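Local coordinates for protein 223aa long hypothetical arylmalonate decarboxylase (Sulfolobus tokodaii, PDB 2DGD) that is of unproven function but, as an octameric member of the arylmalonate decarboxylase family, probably removes carbon dioxide from malonate-type substrates, at residues A[5-10]-A[32-37]; A[9-14]-A[68-73]; A[36-41]-A[72-77]; A[51-56]-A[82-87]. All coordinates share one frame; numbering follows the deposited sequence.

In the fold
All four contacts lie in the part of the subunit built on one parallel sheet. Interactions 1 and 2 start from the same segment of strand 6-13, the middle strand between 31-38 and 69-72, and share Gly9 and Val10; their centres are about 7 Å apart. Interaction 3 starts where interaction 1 ends, finishes on the same loop as interaction 2, and has its centre about 9 Å from that of interaction 2. Interaction 4 crosses interactions 2 and 3 along the chain, pairing helices 49-63 and 82-88; its centre is about 13 Å from that of interaction 2, and Tyr72 touches its Phe52, Leu56 and Ile85. Interactions 1 and 3 also touch a second subunit.

Interaction 1. Residues A[5-10]-A[32-37]; sequences RGRIGV and SIHSTR
Strands 6-10 and 32-37 run parallel, their axes 4.5 Å apart at closest approach and their directions 20° from each other, with five backbone hydrogen bonds between them. Both backbone polar atoms of Ile8 are bonded to the neighbouring strand: its N gives a bond to Ser32 O (2.9 Å) and its O takes one from His34 N (2.8 Å). Val10, two residues on, does likewise with His34 O and Thr36 N. The face carrying Arg7, Ser32 and His34 is polar. With CG set beside its own backbone N (chi1 -51°), the His34 ring swings back along the strand, and NE2 shares a hydrogen bond of 2.8 Å with Ser32 OG; ND1 is held by Glu20 of a second subunit. The aliphatic part of Arg7 runs past this pair, CD close to NE2 of His34, and its guanidinium stands 75° from the imidazole plane. On the other face the contact is apolar. Ile33 spreads its two branches between neighbours, CD1 meeting Ile8 CB at 3.8 Å and CG2 meeting Val10 CG1 at 3.9 Å, while Ser35 turns its hydroxyl to Glu20 of the same chain. This is the strand pair of a beta-alpha-beta crossover: the connecting helix 19-26 covers Val10 and Ile33, helix 202-214 lies on Ile8, and strand 69-72 occupies the far edge of 6-10.

Interaction 2. Residues A[9-14]-A[68-73]; sequences GVILPA and DIIIYG
Gly9 and Ile70 form the tightly packed part of this strand pair, their CA atoms 4.5 Å apart. With no side chain on Gly9, Ile70 CG1 lies over the glycine, 4.4 Å from Gly9 CA. Gly9 uses both of its peptide groups, N bonding to Ile69 O and O accepting from Ile71 N (2.8 Å), and the pattern goes on through Ile11 N to Ile71 O and Gly73 N to Ile11 O. Strand 6-13 thus has a partner on each side, the 2-1-3 order of a parallel alpha/beta sheet, as in the Asp/Glu racemase superfamily, in which helix 49-63 carries the chain from strand 31-38 over to strand 69-72. Side chains meet less closely than the backbones. Ile11 has CG1 beside its backbone N (chi1 -61°) and an extended tip, which takes CD1 back to Ile70 CG2 at 4.2 Å. On the other face Val10 CG2 rests against Ile71 CB, also at 4.2 Å. Contact thins out beyond these bonds. At the Gly73 end Pro13 CD lies beside Gly73 O, which is bonded to Thr180 OG1, and Pro13 is partly exposed. At the other end Asp68 faces solvent, although its OD2 accepts a hydrogen bond from Arg7 N.

Interaction 3. Residues A[36-41]-A[72-77]; sequences TRMKPT and YGRTYG
The guanidinium of Arg74 has Tyr76 CD1 over one face, 3.5 Å above its plane and toward the rim, while Met38 SE and Thr41 OG1 lie at its edge. The selenium of Met38, a selenomethionine in this crystal, is 3.2 Å from Arg74 NH2, and the two side chains cross at about a right angle. A bend at chi3 (62°) in the otherwise extended Arg74 turns its end toward Met38 and Thr41. Thr41 OG1 sits near NH1 at an angle too poor for a hydrogen bond; the polar link instead runs through a water, which accepts from Arg74 NH2 (3.1 Å) and donates to Lys39 O (2.9 Å). Both segments run from the C-terminal ends of parallel strands 31-38 and 69-72 into the loops that follow, where alpha/beta folds commonly place their active sites. The side chains of Thr41 and Tyr76 approach each other from opposite directions, Thr41 CG2 4.1 Å from the ring centroid and 29° off the normal, an off-centre CH-pi contact. The Tyr76 ring also meets Phe52 of helix 49-63, their planes about 65° apart. Tyr72 OH donates to Tyr76 O (2.8 Å), tying the loop back to its strand.

Interaction 4. Residues A[51-56]-A[82-87]; sequences EFEKEL and AHVIKR
Phe52 and Leu56 of one helix meet Val84 and Ile85 of the next, two helices packed on the same face of a parallel alpha/beta sheet with 10.2 Å between their axes and 32° between their directions. Phe52 turns the edge of its ring to Ile85, CE1 lying 4.0 Å from Ile85 CG1, while Val84 CG1 comes obliquely to CD1. Leu56 meets Ile85 at about a right angle and sets CD2 beside the backbone, 3.6 Å from Ile85 CA. Below this cluster the ring of Tyr72 on strand 69-72 touches Phe52, Leu56 and Ile85, and so closes it against the sheet. Val84 marks the border with the polar side, since its CG1 also packs on Glu53 CB at 4.0 Å. With CG anti to the backbone N (chi1 178°) and the rest of the chain extended, Glu53 carries its carboxylate out to Arg87, which arrives nearly at right angles; the two flat groups are inclined by 45°. The guanidinium passes over Val84 CA with one face. A single nitrogen, NH2, faces both carboxylate oxygens, in a salt bridge to Glu53 OE1 at 2.6 Å and a weak hydrogen bond to Glu53 OE2 at 2.8 Å.

Interaction 1. Residues A[5-10]-A[32-37]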
# COMPACT_ATOMS: atom_id res chain seq x y z
N ARG A 5 -12.25 -11.03 -21.08
CA ARG A 5 -13.26 -9.99 -20.92
C ARG A 5 -13.56 -9.33 -22.28
O ARG A 5 -14.66 -8.83 -22.52
CB ARG A 5 -12.75 -8.95 -19.94
CG ARG A 5 -13.81 -8.03 -19.39
CD ARG A 5 -13.21 -7.18 -18.31
NE ARG A 5 -14.20 -6.40 -17.59
CZ ARG A 5 -13.89 -5.56 -16.60
NH1 ARG A 5 -14.85 -4.88 -15.99
NH2 ARG A 5 -12.62 -5.41 -16.23
N GLY A 6 -12.57 -9.34 -23.16
CA GLY A 6 -12.75 -8.74 -24.47
C GLY A 6 -11.43 -8.58 -25.20
O GLY A 6 -10.38 -8.44 -24.58
N ARG A 7 -11.50 -8.62 -26.53
CA ARG A 7 -10.32 -8.48 -27.37
C ARG A 7 -10.57 -7.41 -28.41
O ARG A 7 -11.49 -7.51 -29.21
CB ARG A 7 -10.01 -9.81 -28.05
CG ARG A 7 -9.61 -10.91 -27.09
CD ARG A 7 -8.59 -11.81 -27.74
NE ARG A 7 -9.02 -13.20 -27.84
CZ ARG A 7 -8.62 -14.17 -27.02
NH1 ARG A 7 -9.06 -15.40 -27.19
NH2 ARG A 7 -7.77 -13.90 -26.04
N ILE A 8 -9.75 -6.36 -28.38
CA ILE A 8 -9.90 -5.26 -29.32
C ILE A 8 -8.81 -5.27 -30.38
O ILE A 8 -7.62 -5.19 -30.08
CB ILE A 8 -9.87 -3.91 -28.58
CG1 ILE A 8 -10.99 -3.87 -27.53
CG2 ILE A 8 -10.04 -2.76 -29.57
CD1 ILE A 8 -11.00 -2.63 -26.68
N GLY A 9 -9.23 -5.37 -31.63
CA GLY A 9 -8.28 -5.37 -32.73
C GLY A 9 -8.08 -3.94 -33.19
O GLY A 9 -9.00 -3.12 -33.11
N VAL A 10 -6.89 -3.62 -33.66
CA VAL A 10 -6.63 -2.27 -34.14
C VAL A 10 -5.74 -2.27 -35.39
O VAL A 10 -4.68 -2.90 -35.42
CB VAL A 10 -5.98 -1.40 -33.02
CG1 VAL A 10 -4.70 -2.03 -32.54
CG2 VAL A 10 -5.72 0.01 -33.53
N SER A 32 -7.54 -7.33 -23.95
CA SER A 32 -6.26 -7.30 -24.64
C SER A 32 -6.40 -6.61 -25.99
O SER A 32 -7.48 -6.60 -26.59
CB SER A 32 -5.68 -8.71 -24.80
OG SER A 32 -6.60 -9.57 -25.44
N ILE A 33 -5.30 -6.02 -26.45
CA ILE A 33 -5.26 -5.30 -27.72
C ILE A 33 -4.44 -6.08 -28.75
O ILE A 33 -3.34 -6.56 -28.45
CB ILE A 33 -4.62 -3.91 -27.51
CG1 ILE A 33 -5.30 -3.19 -26.34
CG2 ILE A 33 -4.74 -3.07 -28.78
CD1 ILE A 33 -6.80 -3.00 -26.52
N HIS A 34 -4.97 -6.20 -29.96
CA HIS A 34 -4.28 -6.93 -31.02
C HIS A 34 -4.22 -6.06 -32.26
O HIS A 34 -5.25 -5.62 -32.77
CB HIS A 34 -5.04 -8.22 -31.30
CG HIS A 34 -5.30 -9.00 -30.06
ND1 HIS A 34 -4.31 -9.71 -29.41
CD2 HIS A 34 -6.41 -9.11 -29.29
CE1 HIS A 34 -4.80 -10.22 -28.29
NE2 HIS A 34 -6.07 -9.87 -28.19
N SER A 35 -3.01 -5.81 -32.75
CA SER A 35 -2.87 -4.94 -33.91
C SER A 35 -2.16 -5.53 -35.13
O SER A 35 -1.51 -6.57 -35.06
CB SER A 35 -2.15 -3.66 -33.49
OG SER A 35 -0.94 -3.95 -32.82
N THR A 36 -2.33 -4.83 -36.24
CA THR A 36 -1.69 -5.19 -37.49
C THR A 36 -1.49 -3.87 -38.22
O THR A 36 -2.31 -2.96 -38.10
CB THR A 36 -2.56 -6.15 -38.33
OG1 THR A 36 -1.75 -6.69 -39.39
CG2 THR A 36 -3.76 -5.42 -38.94
N ARG A 37 -0.39 -3.75 -38.96
CA ARG A 37 -0.08 -2.50 -39.64
C ARG A 37 -0.38 -2.45 -41.13
O ARG A 37 -0.54 -3.48 -41.79
CB ARG A 37 1.39 -2.15 -39.42
CG ARG A 37 1.71 -1.84 -37.98
CD ARG A 37 3.19 -1.63 -37.77
NE ARG A 37 3.41 -0.64 -36.72
CZ ARG A 37 3.01 -0.78 -35.46
NH1 ARG A 37 3.25 0.18 -34.59
NH2 ARG A 37 2.38 -1.88 -35.08

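Interaction 2. Residues A[9-14]-A[68-73]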
# COMPACT_ATOMS: atom_id res chain seq x y z
N GLY A 9 -9.23 -5.37 -31.63
CA GLY A 9 -8.28 -5.37 -32.73
C GLY A 9 -8.08 -3.94 -33.19
O GLY A 9 -9.00 -3.12 -33.11
N VAL A 10 -6.89 -3.62 -33.66
CA VAL A 10 -6.63 -2.27 -34.14
C VAL A 10 -5.74 -2.27 -35.39
O VAL A 10 -4.68 -2.90 -35.42
CB VAL A 10 -5.98 -1.40 -33.02
CG1 VAL A 10 -4.70 -2.03 -32.54
CG2 VAL A 10 -5.72 0.01 -33.53
N ILE A 11 -6.20 -1.58 -36.42
CA ILE A 11 -5.44 -1.46 -37.65
C ILE A 11 -4.80 -0.08 -37.61
O ILE A 11 -5.50 0.93 -37.49
CB ILE A 11 -6.35 -1.53 -38.90
CG1 ILE A 11 -7.06 -2.88 -38.95
CG2 ILE A 11 -5.51 -1.33 -40.16
CD1 ILE A 11 -8.09 -2.96 -40.04
N LEU A 12 -3.48 -0.01 -37.69
CA LEU A 12 -2.82 1.28 -37.64
C LEU A 12 -1.67 1.44 -38.61
O LEU A 12 -1.16 0.47 -39.15
CB LEU A 12 -2.33 1.58 -36.21
CG LEU A 12 -1.82 0.41 -35.36
CD1 LEU A 12 -0.66 -0.25 -36.04
CD2 LEU A 12 -1.43 0.91 -33.99
N PRO A 13 -1.26 2.70 -38.87
CA PRO A 13 -0.16 2.97 -39.79
C PRO A 13 1.16 2.42 -39.27
O PRO A 13 1.41 2.42 -38.07
CB PRO A 13 -0.18 4.50 -39.90
CG PRO A 13 -0.76 4.93 -38.61
CD PRO A 13 -1.86 3.96 -38.39
N ALA A 14 1.99 1.94 -40.18
CA ALA A 14 3.27 1.35 -39.83
C ALA A 14 4.07 2.12 -38.79
O ALA A 14 4.56 1.54 -37.82
CB ALA A 14 4.12 1.16 -41.09
N ASP A 68 -13.00 -8.84 -31.09
CA ASP A 68 -14.40 -8.79 -30.71
C ASP A 68 -14.95 -7.55 -31.42
O ASP A 68 -16.15 -7.45 -31.71
CB ASP A 68 -14.56 -8.64 -29.20
CG ASP A 68 -14.43 -9.95 -28.48
OD1 ASP A 68 -15.12 -10.90 -28.88
OD2 ASP A 68 -13.64 -10.04 -27.51
N ILE A 69 -14.06 -6.60 -31.67
CA ILE A 69 -14.39 -5.36 -32.35
C ILE A 69 -13.08 -4.83 -32.90
O ILE A 69 -12.02 -5.17 -32.38
CB ILE A 69 -15.03 -4.33 -31.40
CG1 ILE A 69 -15.62 -3.18 -32.22
CG2 ILE A 69 -14.00 -3.80 -30.42
CD1 ILE A 69 -16.47 -2.25 -31.41
N ILE A 70 -13.15 -4.01 -33.94
CA ILE A 70 -11.94 -3.47 -34.54
C ILE A 70 -11.93 -1.96 -34.64
O ILE A 70 -12.95 -1.34 -34.94
CB ILE A 70 -11.72 -4.07 -35.95
CG1 ILE A 70 -11.41 -5.56 -35.82
CG2 ILE A 70 -10.62 -3.33 -36.68
CD1 ILE A 70 -11.18 -6.26 -37.12
N ILE A 71 -10.78 -1.36 -34.37
CA ILE A 71 -10.62 0.08 -34.42
C ILE A 71 -9.74 0.39 -35.62
O ILE A 71 -8.68 -0.21 -35.78
CB ILE A 71 -9.89 0.63 -33.17
CG1 ILE A 71 -10.73 0.39 -31.92
CG2 ILE A 71 -9.61 2.11 -33.35
CD1 ILE A 71 -10.04 0.83 -30.64
N TYR A 72 -10.19 1.32 -36.47
CA TYR A 72 -9.42 1.74 -37.63
C TYR A 72 -8.61 2.94 -37.15
O TYR A 72 -9.10 4.06 -37.15
CB TYR A 72 -10.34 2.15 -38.78
CG TYR A 72 -9.60 2.53 -40.04
CD1 TYR A 72 -8.88 1.58 -40.76
CD2 TYR A 72 -9.60 3.85 -40.49
CE1 TYR A 72 -8.16 1.94 -41.90
CE2 TYR A 72 -8.89 4.22 -41.63
CZ TYR A 72 -8.17 3.26 -42.33
OH TYR A 72 -7.45 3.61 -43.45
N GLY A 73 -7.37 2.69 -36.73
CA GLY A 73 -6.55 3.76 -36.20
C GLY A 73 -5.77 4.63 -37.16
O GLY A 73 -4.62 4.95 -36.90

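Interaction 3. Residues A[36-41]-A[72-77]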
# COMPACT_ATOMS: atom_id res chain seq x y z
N THR A 36 -2.33 -4.83 -36.24
CA THR A 36 -1.69 -5.19 -37.49
C THR A 36 -1.49 -3.87 -38.22
O THR A 36 -2.31 -2.96 -38.10
CB THR A 36 -2.56 -6.15 -38.33
OG1 THR A 36 -1.75 -6.69 -39.39
CG2 THR A 36 -3.76 -5.42 -38.94
N ARG A 37 -0.39 -3.75 -38.96
CA ARG A 37 -0.08 -2.50 -39.64
C ARG A 37 -0.38 -2.45 -41.13
O ARG A 37 -0.54 -3.48 -41.79
CB ARG A 37 1.39 -2.15 -39.42
CG ARG A 37 1.71 -1.84 -37.98
CD ARG A 37 3.19 -1.63 -37.77
NE ARG A 37 3.41 -0.64 -36.72
CZ ARG A 37 3.01 -0.78 -35.46
NH1 ARG A 37 3.25 0.18 -34.59
NH2 ARG A 37 2.38 -1.88 -35.08
N MSE A 38 -0.46 -1.23 -41.64
CA MSE A 38 -0.72 -1.00 -43.05
C MSE A 38 0.35 -0.11 -43.65
O MSE A 38 0.88 0.79 -43.00
CB MSE A 38 -2.08 -0.37 -43.27
CG MSE A 38 -3.24 -1.32 -43.04
SE MSE A 38 -4.91 -0.63 -43.74
CE MSE A 38 -4.91 -1.54 -45.44
N LYS A 39 0.67 -0.39 -44.91
CA LYS A 39 1.67 0.34 -45.67
C LYS A 39 1.49 1.85 -45.51
O LYS A 39 0.38 2.36 -45.61
CB LYS A 39 1.53 -0.07 -47.14
CG LYS A 39 2.37 0.70 -48.13
CD LYS A 39 1.81 0.53 -49.55
CE LYS A 39 1.93 -0.91 -50.06
NZ LYS A 39 3.35 -1.32 -50.30
N PRO A 40 2.58 2.58 -45.22
CA PRO A 40 2.47 4.03 -45.06
C PRO A 40 2.12 4.63 -46.42
O PRO A 40 2.66 4.21 -47.44
CB PRO A 40 3.86 4.43 -44.57
CG PRO A 40 4.74 3.41 -45.20
CD PRO A 40 3.97 2.13 -45.00
N THR A 41 1.22 5.60 -46.44
CA THR A 41 0.79 6.19 -47.70
C THR A 41 1.16 7.65 -47.94
O THR A 41 1.37 8.42 -47.00
CB THR A 41 -0.73 6.05 -47.86
OG1 THR A 41 -1.37 6.54 -46.68
CG2 THR A 41 -1.11 4.60 -48.09
N TYR A 72 -10.19 1.32 -36.47
CA TYR A 72 -9.42 1.74 -37.63
C TYR A 72 -8.61 2.94 -37.15
O TYR A 72 -9.10 4.06 -37.15
CB TYR A 72 -10.34 2.15 -38.78
CG TYR A 72 -9.60 2.53 -40.04
CD1 TYR A 72 -8.88 1.58 -40.76
CD2 TYR A 72 -9.60 3.85 -40.49
CE1 TYR A 72 -8.16 1.94 -41.90
CE2 TYR A 72 -8.89 4.22 -41.63
CZ TYR A 72 -8.17 3.26 -42.33
OH TYR A 72 -7.45 3.61 -43.45
N GLY A 73 -7.37 2.69 -36.73
CA GLY A 73 -6.55 3.76 -36.20
C GLY A 73 -5.77 4.63 -37.16
O GLY A 73 -4.62 4.95 -36.90
N ARG A 74 -6.39 5.03 -38.26
CA ARG A 74 -5.73 5.89 -39.23
C ARG A 74 -6.68 7.03 -39.54
O ARG A 74 -7.86 6.97 -39.19
CB ARG A 74 -5.42 5.13 -40.51
CG ARG A 74 -4.65 3.85 -40.30
CD ARG A 74 -4.46 3.12 -41.61
NE ARG A 74 -3.68 3.90 -42.57
CZ ARG A 74 -3.40 3.50 -43.80
NH1 ARG A 74 -2.68 4.27 -44.60
NH2 ARG A 74 -3.85 2.33 -44.25
N THR A 75 -6.17 8.07 -40.19
CA THR A 75 -7.01 9.19 -40.57
C THR A 75 -7.22 9.02 -42.06
O THR A 75 -8.20 9.48 -42.63
CB THR A 75 -6.32 10.55 -40.29
OG1 THR A 75 -5.96 10.62 -38.91
CG2 THR A 75 -7.25 11.70 -40.62
N TYR A 76 -6.27 8.31 -42.67
CA TYR A 76 -6.27 8.03 -44.09
C TYR A 76 -7.56 7.36 -44.54
O TYR A 76 -7.95 6.32 -44.01
CB TYR A 76 -5.06 7.15 -44.42
CG TYR A 76 -4.93 6.73 -45.86
CD1 TYR A 76 -5.53 5.56 -46.32
CD2 TYR A 76 -4.16 7.47 -46.76
CE1 TYR A 76 -5.36 5.13 -47.64
CE2 TYR A 76 -3.98 7.06 -48.08
CZ TYR A 76 -4.58 5.89 -48.51
OH TYR A 76 -4.39 5.46 -49.81
N GLY A 77 -8.24 7.98 -45.50
CA GLY A 77 -9.47 7.43 -46.03
C GLY A 77 -10.72 7.65 -45.18
O GLY A 77 -11.81 7.24 -45.59
O HOH W 1 -2.15 1.93 -46.87

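Interaction 4. Residues A[51-56]-A[82-87]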
# COMPACT_ATOMS: atom_id res chain seq x y z
N GLU A 51 -7.91 -0.51 -54.71
CA GLU A 51 -6.62 -0.85 -54.12
C GLU A 51 -6.74 -0.78 -52.60
O GLU A 51 -6.37 -1.71 -51.88
CB GLU A 51 -5.55 0.13 -54.58
CG GLU A 51 -4.60 -0.40 -55.64
CD GLU A 51 -3.81 -1.60 -55.15
OE1 GLU A 51 -4.39 -2.71 -55.06
OE2 GLU A 51 -2.61 -1.43 -54.84
N PHE A 52 -7.26 0.36 -52.13
CA PHE A 52 -7.46 0.60 -50.72
C PHE A 52 -8.35 -0.50 -50.14
O PHE A 52 -7.94 -1.21 -49.23
CB PHE A 52 -8.13 1.97 -50.53
CG PHE A 52 -8.47 2.30 -49.10
CD1 PHE A 52 -9.79 2.56 -48.74
CD2 PHE A 52 -7.49 2.36 -48.13
CE1 PHE A 52 -10.12 2.88 -47.43
CE2 PHE A 52 -7.81 2.67 -46.81
CZ PHE A 52 -9.12 2.93 -46.46
N GLU A 53 -9.54 -0.66 -50.70
CA GLU A 53 -10.47 -1.67 -50.23
C GLU A 53 -9.88 -3.09 -50.18
O GLU A 53 -10.19 -3.87 -49.29
CB GLU A 53 -11.73 -1.66 -51.10
CG GLU A 53 -12.77 -2.71 -50.74
CD GLU A 53 -14.17 -2.29 -51.17
OE1 GLU A 53 -14.27 -1.40 -52.06
OE2 GLU A 53 -15.16 -2.85 -50.64
N LYS A 54 -9.01 -3.41 -51.13
CA LYS A 54 -8.41 -4.73 -51.16
C LYS A 54 -7.43 -4.90 -50.01
O LYS A 54 -7.41 -5.94 -49.34
CB LYS A 54 -7.69 -4.96 -52.49
CG LYS A 54 -7.28 -6.40 -52.72
CD LYS A 54 -6.47 -6.57 -54.00
CE LYS A 54 -5.13 -5.87 -53.89
NZ LYS A 54 -4.29 -6.06 -55.11
N GLU A 55 -6.61 -3.88 -49.77
CA GLU A 55 -5.63 -3.92 -48.69
C GLU A 55 -6.33 -3.86 -47.34
O GLU A 55 -5.92 -4.50 -46.38
CB GLU A 55 -4.64 -2.76 -48.82
CG GLU A 55 -3.71 -2.87 -50.03
CD GLU A 55 -2.76 -1.69 -50.17
OE1 GLU A 55 -1.93 -1.46 -49.26
OE2 GLU A 55 -2.82 -0.99 -51.21
N LEU A 56 -7.41 -3.08 -47.28
CA LEU A 56 -8.17 -2.94 -46.06
C LEU A 56 -8.80 -4.28 -45.69
O LEU A 56 -8.75 -4.68 -44.53
CB LEU A 56 -9.27 -1.89 -46.24
CG LEU A 56 -10.06 -1.51 -44.99
CD1 LEU A 56 -9.14 -0.84 -43.99
CD2 LEU A 56 -11.19 -0.58 -45.36
N ALA A 82 -15.02 6.95 -45.68
CA ALA A 82 -15.47 6.28 -44.47
C ALA A 82 -16.41 5.12 -44.81
O ALA A 82 -16.36 4.07 -44.18
CB ALA A 82 -16.16 7.27 -43.54
N HIS A 83 -17.26 5.33 -45.81
CA HIS A 83 -18.23 4.32 -46.22
C HIS A 83 -17.56 3.03 -46.70
O HIS A 83 -18.11 1.94 -46.55
CB HIS A 83 -19.14 4.87 -47.31
CG HIS A 83 -18.42 5.35 -48.53
ND1 HIS A 83 -17.62 6.48 -48.52
CD2 HIS A 83 -18.35 4.85 -49.79
CE1 HIS A 83 -17.09 6.65 -49.72
NE2 HIS A 83 -17.52 5.68 -50.51
N VAL A 84 -16.38 3.16 -47.30
CA VAL A 84 -15.65 1.99 -47.79
C VAL A 84 -15.19 1.16 -46.60
O VAL A 84 -15.31 -0.06 -46.60
CB VAL A 84 -14.41 2.41 -48.62
CG1 VAL A 84 -13.63 1.16 -49.07
CG2 VAL A 84 -14.85 3.22 -49.83
N ILE A 85 -14.67 1.86 -45.59
CA ILE A 85 -14.18 1.23 -44.37
C ILE A 85 -15.31 0.52 -43.64
O ILE A 85 -15.18 -0.64 -43.25
CB ILE A 85 -13.55 2.30 -43.45
CG1 ILE A 85 -12.42 3.01 -44.20
CG2 ILE A 85 -13.03 1.65 -42.18
CD1 ILE A 85 -11.81 4.18 -43.45
N LYS A 86 -16.43 1.21 -43.45
CA LYS A 86 -17.59 0.65 -42.77
C LYS A 86 -18.09 -0.59 -43.52
O LYS A 86 -18.57 -1.55 -42.93
CB LYS A 86 -18.71 1.68 -42.70
CG LYS A 86 -18.26 3.08 -42.32
CD LYS A 86 -18.15 3.24 -40.83
CE LYS A 86 -19.35 3.97 -40.26
NZ LYS A 86 -19.39 5.39 -40.71
N ARG A 87 -17.96 -0.54 -44.85
CA ARG A 87 -18.40 -1.63 -45.71
C ARG A 87 -17.57 -2.89 -45.49
O ARG A 87 -18.11 -3.98 -45.33
CB ARG A 87 -18.29 -1.20 -47.18
CG ARG A 87 -18.78 -2.23 -48.19
CD ARG A 87 -18.17 -1.96 -49.56
NE ARG A 87 -18.35 -0.56 -49.94
CZ ARG A 87 -17.60 0.07 -50.84
NH1 ARG A 87 -17.85 1.35 -51.14
NH2 ARG A 87 -16.61 -0.57 -51.44